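Local coordinates for protein glutathione S-transferase (Pseudomonas fluorescens, PDB 3M3M) that binds glutathione and probably catalyses its conjugation to electrophilic substrates, at residues A[134-139]-A[179-184]. Numbering follows the deposited sequence.
Sequences RGYKAL and SRYPGI
The guanidinium of Arg180 lies flat over one face of the Tyr136 ring, the two planes only 16° apart and their centres 4.6 Å from each other. NH1 does most of the touching, 3.4 Å from CZ of Tyr136 near the rim of the ring, an offset guanidinium-on-ring stack that suits an exposed arginine whose chain, extended from CG to NE, reaches across to the ring. Tyrosine fits here because its ring takes the stack while its hydroxyl hydrogen-bonds the backbone N of Asp177. Tyr181 brings its edge up to Tyr136, its OH 3.2 Å from Tyr136 CD1 and oblique to that ring, and the same OH is hydrogen-bonded to Asp140 OD1. The backbone of Leu139 sets CB over the face of the Tyr181 ring in a CH-pi contact, 3.9 Å from the centroid. The methyls Leu139 CD2 and Ile184 CD1 meet at 3.8 Å. An alanine in place of Tyr136 would probably leave the Arg180 guanidinium free to turn and Asp177 N without its hydroxyl partner. The turn leading into helix 182-192, and its first residues, pack on helix 125-146, whose Glu143 takes Gly183 N and Ile184 N, within the all-helical C-terminal domain of the glutathione S-transferase fold.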
loop_
_atom_site.group_PDB
_atom_site.type_symbol
_atom_site.label_atom_id
_atom_site.label_comp_id
_atom_site.label_asym_id
_atom_site.label_seq_id
_atom_site.Cartn_x
_atom_site.Cartn_y
_atom_site.Cartn_z
ATOM N N ARG A 134 -10.519 7.005 13.359
ATOM C CA ARG A 134 -10.490 7.514 11.993
ATOM C C ARG A 134 -10.244 6.334 11.052
ATOM O O ARG A 134 -10.759 6.371 9.903
ATOM C CB ARG A 134 -9.404 8.611 11.808
ATOM C CG ARG A 134 -9.832 9.837 12.622
ATOM C CD ARG A 134 -8.911 11.053 12.519
ATOM N NE ARG A 134 -9.577 12.132 11.784
ATOM C CZ ARG A 134 -8.965 13.225 11.324
ATOM N NH1 ARG A 134 -9.674 14.113 10.635
ATOM N NH2 ARG A 134 -7.650 13.435 11.543
ATOM N N GLY A 135 -9.451 5.346 11.481
ATOM C CA GLY A 135 -9.190 4.186 10.558
ATOM C C GLY A 135 -10.444 3.394 10.352
ATOM O O GLY A 135 -10.738 2.944 9.257
ATOM N N TYR A 136 -11.222 3.208 11.392
ATOM C CA TYR A 136 -12.476 2.484 11.248
ATOM C C TYR A 136 -13.433 3.229 10.291
ATOM O O TYR A 136 -14.168 2.639 9.583
ATOM C CB TYR A 136 -13.114 2.267 12.625
ATOM C CG TYR A 136 -12.615 1.040 13.363
ATOM C CD1 TYR A 136 -12.576 -0.212 12.760
ATOM C CD2 TYR A 136 -12.206 1.123 14.668
ATOM C CE1 TYR A 136 -12.128 -1.352 13.469
ATOM C CE2 TYR A 136 -11.761 0.007 15.346
ATOM C CZ TYR A 136 -11.732 -1.219 14.748
ATOM O OH TYR A 136 -11.275 -2.273 15.462
ATOM N N LYS A 137 -13.447 4.535 10.355
ATOM C CA LYS A 137 -14.265 5.311 9.430
ATOM C C LYS A 137 -13.891 4.975 7.980
ATOM O O LYS A 137 -14.716 4.853 7.117
ATOM C CB LYS A 137 -14.112 6.815 9.720
ATOM C CG LYS A 137 -14.882 7.753 8.789
ATOM C CD LYS A 137 -14.646 9.257 9.266
ATOM C CE LYS A 137 -15.309 10.335 8.392
ATOM N NZ LYS A 137 -15.062 10.119 6.863
ATOM N N ALA A 138 -12.574 4.891 7.699
ATOM C CA ALA A 138 -12.134 4.518 6.328
ATOM C C ALA A 138 -12.529 3.063 5.991
ATOM O O ALA A 138 -12.964 2.773 4.865
ATOM C CB ALA A 138 -10.577 4.691 6.229
ATOM N N LEU A 139 -12.356 2.131 6.944
ATOM C CA LEU A 139 -12.761 0.736 6.659
ATOM C C LEU A 139 -14.284 0.648 6.425
ATOM O O LEU A 139 -14.706 -0.108 5.536
ATOM C CB LEU A 139 -12.343 -0.171 7.846
ATOM C CG LEU A 139 -10.800 -0.215 8.095
ATOM C CD1 LEU A 139 -10.497 -0.966 9.462
ATOM C CD2 LEU A 139 -10.144 -0.963 6.903
ATOM N N SER A 179 -12.886 -8.722 11.782
ATOM C CA SER A 179 -14.091 -9.602 11.789
ATOM C C SER A 179 -15.372 -8.765 11.746
ATOM O O SER A 179 -16.423 -9.293 11.368
ATOM C CB SER A 179 -14.162 -10.551 13.024
ATOM O OG SER A 179 -14.450 -9.782 14.218
ATOM N N ARG A 180 -15.289 -7.454 12.055
ATOM C CA ARG A 180 -16.382 -6.511 11.881
ATOM C C ARG A 180 -16.675 -6.168 10.392
ATOM O O ARG A 180 -17.730 -5.535 10.073
ATOM C CB ARG A 180 -16.021 -5.207 12.600
ATOM C CG ARG A 180 -15.669 -5.371 14.081
ATOM C CD ARG A 180 -15.548 -3.959 14.600
ATOM N NE ARG A 180 -15.107 -3.991 15.971
ATOM C CZ ARG A 180 -14.765 -2.897 16.668
ATOM N NH1 ARG A 180 -14.796 -1.672 16.101
ATOM N NH2 ARG A 180 -14.349 -3.045 17.933
ATOM N N TYR A 181 -15.787 -6.618 9.494
ATOM C CA TYR A 181 -15.821 -6.237 8.070
ATOM C C TYR A 181 -15.789 -7.463 7.160
ATOM O O TYR A 181 -14.791 -7.764 6.460
ATOM C CB TYR A 181 -14.566 -5.336 7.798
ATOM C CG TYR A 181 -14.677 -4.046 8.588
ATOM C CD1 TYR A 181 -15.471 -2.998 8.093
ATOM C CD2 TYR A 181 -14.034 -3.880 9.814
ATOM C CE1 TYR A 181 -15.598 -1.797 8.823
ATOM C CE2 TYR A 181 -14.202 -2.667 10.600
ATOM C CZ TYR A 181 -14.989 -1.622 10.020
ATOM O OH TYR A 181 -15.114 -0.479 10.758
ATOM N N PRO A 182 -16.917 -8.190 7.075
ATOM C CA PRO A 182 -16.868 -9.345 6.191
ATOM C C PRO A 182 -16.768 -9.067 4.732
ATOM O O PRO A 182 -16.259 -9.978 3.932
ATOM C CB PRO A 182 -18.222 -10.109 6.473
ATOM C CG PRO A 182 -19.097 -8.976 7.137
ATOM C CD PRO A 182 -18.153 -8.115 7.895
ATOM N N GLY A 183 -17.211 -7.876 4.298
ATOM C CA GLY A 183 -17.029 -7.585 2.893
ATOM C C GLY A 183 -15.526 -7.356 2.619
ATOM O O GLY A 183 -15.027 -7.771 1.564
ATOM N N ILE A 184 -14.861 -6.629 3.522
ATOM C CA ILE A 184 -13.340 -6.500 3.402
ATOM C C ILE A 184 -12.643 -7.872 3.412
ATOM O O ILE A 184 -11.812 -8.169 2.567
ATOM C CB ILE A 184 -12.765 -5.586 4.429
ATOM C CG1 ILE A 184 -13.369 -4.163 4.169
ATOM C CG2 ILE A 184 -11.176 -5.521 4.334
ATOM C CD1 ILE A 184 -12.796 -3.055 5.185
#